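Local coordinates for protein endonuclease and methylase LlaGI (Lactococcus lactis, PDB 5FFJ) that is the nuclease-deleted form of a single-chain Type ISP restriction-modification enzyme that probably recognises and methylates specific DNA and, at full length, cleaves it, at residues V1062-S1070 with E1115-L1124; K1074-Q1082 with Q1135-L1143. All coordinates share one frame; numbering follows the deposited sequence.

Contact 1: V1062-S1070 with E1115-L1124; sequences VTNRDAWVS and ERKISWSRSL. With nucleotides of chain C.
The guanidinium of R1065 reaches across to the backbone of S1119 in the target-recognition (specificity) domain, where two loops that each run into a helix meet beside the DNA. It grips one carbonyl oxygen side-on: NE lies 2.8 Å and NH2 2.9 Å from S1119 O, which sits in the guanidinium plane. NH2 also donates to S1121 OG at 2.6 Å, this partner tilted 27° out of that plane. E1162 is a second partner of the S1121 hydroxyl, and L1160 O takes R1065 NH1. A bend at chi3 (65°) turns the planar end toward the S1119 carbonyl. Cutting this side chain back to an alanine is likely to deprive S1119 O, S1121 OG and L1160 O of this partner and leave the two segments less firmly joined. Next to it, W1068 sets its six-membered ring against the opposing backbone, with E1115 O and R1116 O at the ring edge and CH2 3.3 Å from K1117 O, while S1119 CB touches CD1. Further out, the ST turn in which T1063 OG1 accepts from R1065 N lies just ahead of the helix, whose D1066 N donates to OP1 of DG16 of chain C. From the start of helix 1122-1129, R1122 lays a guanidinium face over the thymine of DT18 of chain C; its NH2 donates to O6 of a guanine base of the DNA and comes 3.5 Å from DT18 C5.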
loop_
_atom_site.group_PDB
_atom_site.type_symbol
_atom_site.label_atom_id
_atom_site.label_comp_id
_atom_site.label_asym_id
_atom_site.label_seq_id
_atom_site.Cartn_x
_atom_site.Cartn_y
_atom_site.Cartn_z
ATOM N N VAL A 1062 -6.981 12.341 -22.831
ATOM C CA VAL A 1062 -6.709 11.432 -21.717
ATOM C C VAL A 1062 -7.234 10.040 -22.067
ATOM O O VAL A 1062 -8.441 9.798 -22.034
ATOM C CB VAL A 1062 -7.362 11.908 -20.398
ATOM C CG1 VAL A 1062 -6.628 11.318 -19.194
ATOM C CG2 VAL A 1062 -7.390 13.429 -20.321
ATOM N N THR A 1063 -6.327 9.131 -22.414
ATOM C CA THR A 1063 -6.712 7.807 -22.899
ATOM C C THR A 1063 -7.024 6.838 -21.760
ATOM O O THR A 1063 -7.690 5.821 -21.964
ATOM C CB THR A 1063 -5.607 7.168 -23.755
ATOM O OG1 THR A 1063 -4.644 6.541 -22.898
ATOM C CG2 THR A 1063 -4.914 8.200 -24.641
ATOM N N ASN A 1064 -6.500 7.153 -20.576
ATOM C CA ASN A 1064 -6.655 6.346 -19.360
ATOM C C ASN A 1064 -5.953 4.979 -19.433
ATOM O O ASN A 1064 -6.004 4.204 -18.479
ATOM C CB ASN A 1064 -8.145 6.150 -19.023
ATOM C CG ASN A 1064 -8.705 7.276 -18.156
ATOM O OD1 ASN A 1064 -8.494 8.458 -18.433
ATOM N ND2 ASN A 1064 -9.408 6.906 -17.084
ATOM N N ARG A 1065 -5.277 4.696 -20.543
ATOM C CA ARG A 1065 -4.548 3.437 -20.703
ATOM C C ARG A 1065 -3.368 3.632 -21.657
ATOM O O ARG A 1065 -3.307 3.026 -22.727
ATOM C CB ARG A 1065 -5.484 2.328 -21.205
ATOM C CG ARG A 1065 -6.366 2.712 -22.388
ATOM C CD ARG A 1065 -7.329 1.585 -22.740
ATOM N NE ARG A 1065 -8.302 1.327 -21.677
ATOM C CZ ARG A 1065 -9.517 1.866 -21.604
ATOM N NH1 ARG A 1065 -9.940 2.715 -22.534
ATOM N NH2 ARG A 1065 -10.317 1.556 -20.591
ATOM N N ASP A 1066 -2.425 4.477 -21.246
ATOM C CA ASP A 1066 -1.312 4.887 -22.100
ATOM C C ASP A 1066 -0.419 3.721 -22.525
ATOM O O ASP A 1066 0.008 3.656 -23.679
ATOM C CB ASP A 1066 -0.463 5.948 -21.386
ATOM C CG ASP A 1066 -1.145 7.310 -21.328
ATOM O OD1 ASP A 1066 -2.188 7.497 -21.992
ATOM O OD2 ASP A 1066 -0.628 8.202 -20.621
ATOM N N ALA A 1067 -0.130 2.809 -21.601
ATOM C CA ALA A 1067 0.787 1.708 -21.888
ATOM C C ALA A 1067 0.305 0.866 -23.069
ATOM O O ALA A 1067 1.108 0.392 -23.874
ATOM C CB ALA A 1067 0.971 0.830 -20.659
ATOM N N TRP A 1068 -1.009 0.691 -23.170
ATOM C CA TRP A 1068 -1.603 -0.089 -24.250
ATOM C C TRP A 1068 -1.784 0.746 -25.510
ATOM O O TRP A 1068 -1.432 0.321 -26.610
ATOM C CB TRP A 1068 -2.960 -0.652 -23.822
ATOM C CG TRP A 1068 -2.895 -1.655 -22.711
ATOM C CD1 TRP A 1068 -2.911 -1.400 -21.371
ATOM C CD2 TRP A 1068 -2.815 -3.079 -22.846
ATOM N NE1 TRP A 1068 -2.843 -2.577 -20.664
ATOM C CE2 TRP A 1068 -2.783 -3.621 -21.547
ATOM C CE3 TRP A 1068 -2.763 -3.946 -23.941
ATOM C CZ2 TRP A 1068 -2.701 -4.993 -21.313
ATOM C CZ3 TRP A 1068 -2.685 -5.305 -23.707
ATOM C CH2 TRP A 1068 -2.654 -5.816 -22.404
ATOM N N VAL A 1069 -2.329 1.943 -25.330
ATOM C CA VAL A 1069 -2.863 2.730 -26.435
ATOM C C VAL A 1069 -1.832 3.673 -27.069
ATOM O O VAL A 1069 -2.003 4.098 -28.214
ATOM C CB VAL A 1069 -4.107 3.529 -25.946
ATOM C CG1 VAL A 1069 -3.953 5.033 -26.150
ATOM C CG2 VAL A 1069 -5.361 3.017 -26.629
ATOM N N SER A 1070 -0.768 3.990 -26.334
ATOM C CA SER A 1070 0.284 4.879 -26.836
ATOM C C SER A 1070 1.665 4.232 -26.736
ATOM O O SER A 1070 1.930 3.453 -25.819
ATOM C CB SER A 1070 0.284 6.202 -26.064
ATOM O OG SER A 1070 1.222 6.171 -25.004
ATOM N N GLU A 1115 -4.348 -6.972 -15.157
ATOM C CA GLU A 1115 -3.883 -5.796 -15.885
ATOM C C GLU A 1115 -2.892 -6.143 -16.995
ATOM O O GLU A 1115 -2.461 -5.267 -17.745
ATOM C CB GLU A 1115 -3.255 -4.793 -14.916
ATOM C CG GLU A 1115 -4.155 -3.603 -14.627
ATOM C CD GLU A 1115 -3.607 -2.697 -13.542
ATOM O OE1 GLU A 1115 -2.784 -3.168 -12.728
ATOM O OE2 GLU A 1115 -4.002 -1.511 -13.501
ATOM N N ARG A 1116 -2.534 -7.419 -17.098
ATOM C CA ARG A 1116 -1.730 -7.892 -18.220
ATOM C C ARG A 1116 -2.620 -8.261 -19.404
ATOM O O ARG A 1116 -2.132 -8.637 -20.471
ATOM C CB ARG A 1116 -0.879 -9.093 -17.808
ATOM C CG ARG A 1116 0.169 -8.763 -16.753
ATOM C CD ARG A 1116 1.315 -9.768 -16.735
ATOM N NE ARG A 1116 2.022 -9.819 -18.014
ATOM C CZ ARG A 1116 3.319 -10.081 -18.160
ATOM N NH1 ARG A 1116 4.090 -10.315 -17.104
ATOM N NH2 ARG A 1116 3.852 -10.102 -19.374
ATOM N N LYS A 1117 -3.929 -8.145 -19.200
ATOM C CA LYS A 1117 -4.927 -8.487 -20.210
ATOM C C LYS A 1117 -5.650 -7.242 -20.705
ATOM O O LYS A 1117 -5.674 -6.947 -21.900
ATOM C CB LYS A 1117 -5.948 -9.466 -19.636
ATOM C CG LYS A 1117 -5.394 -10.830 -19.302
ATOM C CD LYS A 1117 -5.410 -11.730 -20.520
ATOM C CE LYS A 1117 -4.991 -13.144 -20.171
ATOM N NZ LYS A 1117 -5.223 -14.076 -21.306
ATOM N N ILE A 1118 -6.234 -6.517 -19.754
ATOM C CA ILE A 1118 -7.046 -5.337 -20.035
ATOM C C ILE A 1118 -6.722 -4.223 -19.048
ATOM O O ILE A 1118 -6.440 -4.487 -17.878
ATOM C CB ILE A 1118 -8.571 -5.673 -19.962
ATOM C CG1 ILE A 1118 -9.032 -6.377 -21.240
ATOM C CG2 ILE A 1118 -9.432 -4.418 -19.747
ATOM C CD1 ILE A 1118 -10.136 -7.386 -21.009
ATOM N N SER A 1119 -6.741 -2.984 -19.534
ATOM C CA SER A 1119 -6.711 -1.820 -18.657
ATOM C C SER A 1119 -8.121 -1.233 -18.598
ATOM O O SER A 1119 -8.487 -0.375 -19.402
ATOM C CB SER A 1119 -5.692 -0.776 -19.132
ATOM O OG SER A 1119 -5.438 0.174 -18.105
ATOM N N TRP A 1120 -8.915 -1.731 -17.652
ATOM C CA TRP A 1120 -10.276 -1.245 -17.426
ATOM C C TRP A 1120 -10.326 0.242 -17.112
ATOM O O TRP A 1120 -9.420 0.802 -16.496
ATOM C CB TRP A 1120 -10.944 -2.018 -16.281
ATOM C CG TRP A 1120 -11.169 -3.472 -16.580
ATOM C CD1 TRP A 1120 -10.565 -4.538 -15.979
ATOM C CD2 TRP A 1120 -12.057 -4.015 -17.564
ATOM N NE1 TRP A 1120 -11.026 -5.712 -16.525
ATOM C CE2 TRP A 1120 -11.942 -5.418 -17.501
ATOM C CE3 TRP A 1120 -12.938 -3.453 -18.491
ATOM C CZ2 TRP A 1120 -12.675 -6.264 -18.330
ATOM C CZ3 TRP A 1120 -13.665 -4.296 -19.312
ATOM C CH2 TRP A 1120 -13.528 -5.685 -19.227
ATOM N N SER A 1121 -11.405 0.870 -17.564
ATOM C CA SER A 1121 -11.758 2.222 -17.166
ATOM C C SER A 1121 -13.271 2.259 -17.021
ATOM O O SER A 1121 -13.952 1.338 -17.470
ATOM C CB SER A 1121 -11.281 3.243 -18.195
ATOM O OG SER A 1121 -11.987 3.092 -19.414
ATOM N N ARG A 1122 -13.792 3.310 -16.398
ATOM C CA ARG A 1122 -15.228 3.420 -16.164
ATOM C C ARG A 1122 -16.022 3.160 -17.438
ATOM O O ARG A 1122 -16.866 2.266 -17.478
ATOM C CB ARG A 1122 -15.583 4.802 -15.612
ATOM C CG ARG A 1122 -17.081 5.016 -15.442
ATOM C CD ARG A 1122 -17.392 6.262 -14.628
ATOM N NE ARG A 1122 -16.910 7.477 -15.275
ATOM C CZ ARG A 1122 -17.187 8.707 -14.860
ATOM N NH1 ARG A 1122 -17.952 8.897 -13.792
ATOM N NH2 ARG A 1122 -16.702 9.753 -15.515
ATOM N N SER A 1123 -15.733 3.935 -18.478
ATOM C CA SER A 1123 -16.445 3.818 -19.743
ATOM C C SER A 1123 -16.351 2.411 -20.328
ATOM O O SER A 1123 -17.338 1.884 -20.835
ATOM C CB SER A 1123 -15.907 4.835 -20.750
ATOM O OG SER A 1123 -16.235 4.465 -22.078
ATOM N N LEU A 1124 -15.173 1.800 -20.258
ATOM C CA LEU A 1124 -14.985 0.479 -20.848
ATOM C C LEU A 1124 -15.816 -0.562 -20.103
ATOM O O LEU A 1124 -16.305 -1.518 -20.705
ATOM C CB LEU A 1124 -13.509 0.077 -20.841
ATOM C CG LEU A 1124 -13.175 -1.143 -21.705
ATOM C CD1 LEU A 1124 -13.312 -0.811 -23.180
ATOM C CD2 LEU A 1124 -11.780 -1.659 -21.411
ATOM P P DG C 16 -2.789 5.528 -17.607
ATOM O OP1 DG C 16 -2.599 4.134 -18.058
ATOM O OP2 DG C 16 -3.164 6.570 -18.591
ATOM O "O5'" DG C 16 -3.879 5.537 -16.434
ATOM C "C5'" DG C 16 -3.864 6.605 -15.502
ATOM C "C4'" DG C 16 -5.057 6.573 -14.565
ATOM O "O4'" DG C 16 -5.081 7.819 -13.826
ATOM C "C3'" DG C 16 -6.421 6.547 -15.227
ATOM O "O3'" DG C 16 -7.434 6.274 -14.271
ATOM C "C2'" DG C 16 -6.505 7.975 -15.702
ATOM C "C1'" DG C 16 -6.030 8.690 -14.439
ATOM N N9 DG C 16 -5.406 9.985 -14.661
ATOM C C8 DG C 16 -4.664 10.392 -15.744
ATOM N N7 DG C 16 -4.236 11.623 -15.643
ATOM C C5 DG C 16 -4.727 12.051 -14.415
ATOM C C6 DG C 16 -4.593 13.295 -13.756
ATOM O O6 DG C 16 -3.990 14.307 -14.141
ATOM N N1 DG C 16 -5.249 13.300 -12.527
ATOM C C2 DG C 16 -5.947 12.235 -12.005
ATOM N N2 DG C 16 -6.517 12.418 -10.807
ATOM N N3 DG C 16 -6.078 11.071 -12.612
ATOM C C4 DG C 16 -5.446 11.051 -13.805
ATOM P P DT C 18 -12.477 6.076 -8.711
ATOM O OP1 DT C 18 -12.262 6.098 -7.247
ATOM O OP2 DT C 18 -12.899 4.814 -9.359
ATOM O "O5'" DT C 18 -13.517 7.236 -9.089
ATOM C "C5'" DT C 18 -13.304 8.554 -8.587
ATOM C "C4'" DT C 18 -14.194 9.566 -9.282
ATOM O "O4'" DT C 18 -13.604 9.960 -10.556
ATOM C "C3'" DT C 18 -15.614 9.075 -9.619
ATOM O "O3'" DT C 18 -16.578 10.005 -9.136
ATOM C "C2'" DT C 18 -15.603 9.001 -11.146
ATOM C "C1'" DT C 18 -14.658 10.138 -11.467
ATOM N N1 DT C 18 -14.126 10.174 -12.870
ATOM C C2 DT C 18 -13.923 11.396 -13.469
ATOM O O2 DT C 18 -14.148 12.455 -12.912
ATOM N N3 DT C 18 -13.438 11.340 -14.746
ATOM C C4 DT C 18 -13.146 10.206 -15.477
ATOM O O4 DT C 18 -12.713 10.261 -16.625
ATOM C C5 DT C 18 -13.385 8.952 -14.795
ATOM C C7 DT C 18 -13.106 7.647 -15.483
ATOM C C6 DT C 18 -13.860 8.997 -13.538
ATOM P P DA C 17 -8.348 4.959 -14.351
ATOM O OP1 DA C 17 -7.443 3.800 -14.169
ATOM O OP2 DA C 17 -9.206 5.037 -15.555
ATOM O "O5'" DA C 17 -9.287 5.103 -13.062
ATOM C "C5'" DA C 17 -8.689 5.162 -11.768
ATOM C "C4'" DA C 17 -9.267 6.287 -10.924
ATOM O "O4'" DA C 17 -8.966 7.563 -11.543
ATOM C "C3'" DA C 17 -10.784 6.258 -10.732
ATOM O "O3'" DA C 17 -11.103 6.575 -9.375
ATOM C "C2'" DA C 17 -11.287 7.310 -11.712
ATOM C "C1'" DA C 17 -10.152 8.314 -11.697
ATOM N N9 DA C 17 -10.028 9.093 -12.912
ATOM C C8 DA C 17 -10.019 8.623 -14.193
ATOM N N7 DA C 17 -9.869 9.558 -15.095
ATOM C C5 DA C 17 -9.758 10.717 -14.351
ATOM C C6 DA C 17 -9.580 12.054 -14.720
ATOM N N6 DA C 17 -9.478 12.446 -15.989
ATOM N N1 DA C 17 -9.510 12.973 -13.735
ATOM C C2 DA C 17 -9.614 12.563 -12.464
ATOM N N3 DA C 17 -9.783 11.330 -11.995
ATOM C C4 DA C 17 -9.848 10.448 -13.003
#

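Contact 2: K1074-Q1082 with Q1135-L1143; sequences KINVSDNVQ and QFSHSDIML
F1136 and Q1082 form the aromatic part of the contact between helix 1074-1096 and the loop leading into strand 1141-1147. Q1082 lies over one face of the phenyl ring, its CG 3.7 Å from the ring centroid and 17° off the normal, a CH-pi contact. Its amide continues the stack, only 5° from parallel with the ring, and is held there by a bond within the helix, NE2 to S1078 O at 2.8 Å.

Apolar contacts run back along the helix from V1081. V1081 CG1 meets F1136 CD1 at 3.6 Å, crossing the ring side chain at about a right angle. I1141 sends its CD1 to S1078 CA (3.5 Å) and past V1077 CG1; with CG1 anti to the carbonyl carbon (chi1 -59°) and the chain extended beyond it, this methyl extends up to the helix backbone. Its other branch, CG2, packs against K1074 CG.

Polar side chains also make non-bonded contacts. S1078 OG lies 3.4 Å from F1136 CZ and at the edge of the H1138 imidazole, whose CE1 meets K1074 CE, carbon to carbon. The segments are therefore joined by van der Waals, CH-pi and amide-ring stacking contacts, to which K1074 contributes through its methylenes and Q1082 through CG and the flat of its amide.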
loop_
_atom_site.group_PDB
_atom_site.type_symbol
_atom_site.label_atom_id
_atom_site.label_comp_id
_atom_site.label_asym_id
_atom_site.label_seq_id
_atom_site.Cartn_x
_atom_site.Cartn_y
_atom_site.Cartn_z
ATOM N N LYS A 1074 5.026 2.595 -33.803
ATOM C CA LYS A 1074 3.720 2.466 -34.446
ATOM C C LYS A 1074 3.277 1.007 -34.507
ATOM O O LYS A 1074 2.111 0.693 -34.271
ATOM C CB LYS A 1074 3.759 3.061 -35.858
ATOM C CG LYS A 1074 2.463 2.896 -36.643
ATOM C CD LYS A 1074 2.509 3.655 -37.963
ATOM C CE LYS A 1074 1.196 3.541 -38.732
ATOM N NZ LYS A 1074 1.220 4.326 -39.999
ATOM N N ILE A 1075 4.214 0.121 -34.823
ATOM C CA ILE A 1075 3.922 -1.303 -34.906
ATOM C C ILE A 1075 3.479 -1.858 -33.550
ATOM O O ILE A 1075 2.526 -2.633 -33.478
ATOM C CB ILE A 1075 5.148 -2.091 -35.419
ATOM C CG1 ILE A 1075 5.455 -1.681 -36.863
ATOM C CG2 ILE A 1075 4.901 -3.599 -35.330
ATOM C CD1 ILE A 1075 6.672 -2.352 -37.473
ATOM N N ASN A 1076 4.165 -1.461 -32.482
ATOM C CA ASN A 1076 3.820 -1.930 -31.141
ATOM C C ASN A 1076 2.414 -1.508 -30.722
ATOM O O ASN A 1076 1.714 -2.266 -30.051
ATOM C CB ASN A 1076 4.836 -1.422 -30.114
ATOM C CG ASN A 1076 6.138 -2.205 -30.142
ATOM O OD1 ASN A 1076 6.482 -2.822 -31.150
ATOM N ND2 ASN A 1076 6.865 -2.186 -29.030
ATOM N N VAL A 1077 2.006 -0.304 -31.114
ATOM C CA VAL A 1077 0.653 0.166 -30.829
ATOM C C VAL A 1077 -0.358 -0.757 -31.496
ATOM O O VAL A 1077 -1.297 -1.230 -30.856
ATOM C CB VAL A 1077 0.421 1.610 -31.322
ATOM C CG1 VAL A 1077 -1.009 2.048 -31.034
ATOM C CG2 VAL A 1077 1.398 2.566 -30.667
ATOM N N SER A 1078 -0.154 -1.005 -32.787
ATOM C CA SER A 1078 -1.032 -1.875 -33.560
ATOM C C SER A 1078 -1.145 -3.257 -32.927
ATOM O O SER A 1078 -2.236 -3.812 -32.820
ATOM C CB SER A 1078 -0.524 -2.000 -34.997
ATOM O OG SER A 1078 -1.219 -3.016 -35.698
ATOM N N ASP A 1079 -0.012 -3.808 -32.504
ATOM C CA ASP A 1079 0.007 -5.137 -31.908
ATOM C C ASP A 1079 -0.648 -5.137 -30.530
ATOM O O ASP A 1079 -1.584 -5.895 -30.285
ATOM C CB ASP A 1079 1.441 -5.660 -31.808
ATOM C CG ASP A 1079 2.077 -5.889 -33.167
ATOM O OD1 ASP A 1079 1.334 -5.999 -34.165
ATOM O OD2 ASP A 1079 3.323 -5.964 -33.233
ATOM N N ASN A 1080 -0.157 -4.282 -29.637
ATOM C CA ASN A 1080 -0.659 -4.226 -28.264
ATOM C C ASN A 1080 -2.164 -3.974 -28.187
ATOM O O ASN A 1080 -2.867 -4.620 -27.410
ATOM C CB ASN A 1080 0.077 -3.141 -27.473
ATOM C CG ASN A 1080 1.510 -3.522 -27.142
ATOM O OD1 ASN A 1080 1.844 -4.702 -27.025
ATOM N ND2 ASN A 1080 2.364 -2.518 -26.979
ATOM N N VAL A 1081 -2.652 -3.030 -28.985
ATOM C CA VAL A 1081 -4.079 -2.716 -29.014
ATOM C C VAL A 1081 -4.904 -3.942 -29.405
ATOM O O VAL A 1081 -5.988 -4.165 -28.868
ATOM C CB VAL A 1081 -4.377 -1.557 -29.991
ATOM C CG1 VAL A 1081 -5.867 -1.482 -30.326
ATOM C CG2 VAL A 1081 -3.899 -0.236 -29.404
ATOM N N GLN A 1082 -4.389 -4.729 -30.343
ATOM C CA GLN A 1082 -5.093 -5.917 -30.814
ATOM C C GLN A 1082 -5.193 -6.989 -29.729
ATOM O O GLN A 1082 -6.221 -7.652 -29.611
ATOM C CB GLN A 1082 -4.407 -6.485 -32.058
ATOM C CG GLN A 1082 -4.739 -5.723 -33.338
ATOM C CD GLN A 1082 -3.980 -6.238 -34.546
ATOM O OE1 GLN A 1082 -4.470 -7.098 -35.278
ATOM N NE2 GLN A 1082 -2.781 -5.709 -34.763
ATOM N N GLN A 1135 -13.979 -3.319 -33.409
ATOM C CA GLN A 1135 -13.026 -3.659 -34.446
ATOM C C GLN A 1135 -11.756 -2.857 -34.215
ATOM O O GLN A 1135 -11.811 -1.715 -33.755
ATOM C CB GLN A 1135 -13.594 -3.369 -35.836
ATOM C CG GLN A 1135 -14.598 -4.396 -36.344
ATOM C CD GLN A 1135 -14.860 -4.250 -37.831
ATOM O OE1 GLN A 1135 -14.510 -3.236 -38.436
ATOM N NE2 GLN A 1135 -15.472 -5.265 -38.432
ATOM N N PHE A 1136 -10.612 -3.460 -34.516
ATOM C CA PHE A 1136 -9.353 -2.734 -34.501
ATOM C C PHE A 1136 -9.180 -1.988 -35.817
ATOM O O PHE A 1136 -9.078 -2.601 -36.881
ATOM C CB PHE A 1136 -8.172 -3.673 -34.268
ATOM C CG PHE A 1136 -6.853 -3.082 -34.668
ATOM C CD1 PHE A 1136 -6.249 -2.107 -33.891
ATOM C CD2 PHE A 1136 -6.223 -3.493 -35.829
ATOM C CE1 PHE A 1136 -5.035 -1.557 -34.264
ATOM C CE2 PHE A 1136 -5.011 -2.947 -36.207
ATOM C CZ PHE A 1136 -4.418 -1.979 -35.425
ATOM N N SER A 1137 -9.158 -0.662 -35.734
ATOM C CA SER A 1137 -8.992 0.188 -36.908
ATOM C C SER A 1137 -7.559 0.704 -36.986
ATOM O O SER A 1137 -7.191 1.640 -36.279
ATOM C CB SER A 1137 -9.974 1.361 -36.866
ATOM O OG SER A 1137 -11.280 0.921 -36.532
ATOM N N HIS A 1138 -6.752 0.089 -37.844
ATOM C CA HIS A 1138 -5.352 0.471 -37.981
ATOM C C HIS A 1138 -5.207 1.928 -38.421
ATOM O O HIS A 1138 -4.187 2.567 -38.160
ATOM C CB HIS A 1138 -4.643 -0.446 -38.977
ATOM C CG HIS A 1138 -3.183 -0.154 -39.126
ATOM N ND1 HIS A 1138 -2.697 0.778 -40.019
ATOM C CD2 HIS A 1138 -2.102 -0.662 -38.487
ATOM C CE1 HIS A 1138 -1.379 0.826 -39.927
ATOM N NE2 HIS A 1138 -0.994 -0.038 -39.005
ATOM N N SER A 1139 -6.236 2.446 -39.085
ATOM C CA SER A 1139 -6.231 3.825 -39.562
ATOM C C SER A 1139 -6.294 4.830 -38.414
ATOM O O SER A 1139 -6.014 6.015 -38.601
ATOM C CB SER A 1139 -7.407 4.057 -40.512
ATOM O OG SER A 1139 -8.641 3.841 -39.851
ATOM N N ASP A 1140 -6.662 4.355 -37.227
ATOM C CA ASP A 1140 -6.809 5.229 -36.069
ATOM C C ASP A 1140 -5.478 5.498 -35.368
ATOM O O ASP A 1140 -5.388 6.386 -34.520
ATOM C CB ASP A 1140 -7.807 4.627 -35.075
ATOM C CG ASP A 1140 -9.247 4.813 -35.512
ATOM O OD1 ASP A 1140 -9.477 5.110 -36.703
ATOM O OD2 ASP A 1140 -10.149 4.657 -34.662
ATOM N N ILE A 1141 -4.447 4.733 -35.715
ATOM C CA ILE A 1141 -3.122 4.962 -35.150
ATOM C C ILE A 1141 -2.488 6.197 -35.783
ATOM O O ILE A 1141 -2.285 6.245 -36.995
ATOM C CB ILE A 1141 -2.203 3.748 -35.348
ATOM C CG1 ILE A 1141 -2.820 2.520 -34.672
ATOM C CG2 ILE A 1141 -0.812 4.038 -34.782
ATOM C CD1 ILE A 1141 -2.026 1.243 -34.835
ATOM N N MET A 1142 -2.179 7.189 -34.951
ATOM C CA MET A 1142 -1.671 8.473 -35.428
ATOM C C MET A 1142 -0.584 9.027 -34.520
ATOM O O MET A 1142 -0.300 8.470 -33.459
ATOM C CB MET A 1142 -2.814 9.481 -35.541
ATOM C CG MET A 1142 -3.661 9.610 -34.287
ATOM S SD MET A 1142 -5.094 10.672 -34.557
ATOM C CE MET A 1142 -4.311 12.269 -34.734
ATOM N N LEU A 1143 0.023 10.126 -34.954
ATOM C CA LEU A 1143 1.062 10.792 -34.184
ATOM C C LEU A 1143 0.457 11.821 -33.243
ATOM O O LEU A 1143 -0.540 12.467 -33.568
ATOM C CB LEU A 1143 2.069 11.467 -35.115
ATOM C CG LEU A 1143 3.066 10.532 -35.795
ATOM C CD1 LEU A 1143 3.687 11.220 -36.991
ATOM C CD2 LEU A 1143 4.137 10.098 -34.808
#

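In the fold
Both contacts belong to the C-terminal specificity domain, with centres 14 Å apart, and their segments alternate along the chain: 1062-1070, 1074-1082, 1115-1124, then 1135-1143. Helix 1074-1096 connects them, carrying the first half of contact 2 while its later residues I1083 and M1084 lie against W1068 of contact 1. The two touch directly where W1068 CE3 packs 3.5 Å from N1080 O. Strands 1070-1071 and 1141-1147, which flank 1150-1155 in one mixed sheet, tie them together again. Contact 1 lies on the DNA, whereas contact 2 stays about 12 Å from it at the nearest atoms, consistent with a DNA-reading surface built upon a packed helix-sheet layer.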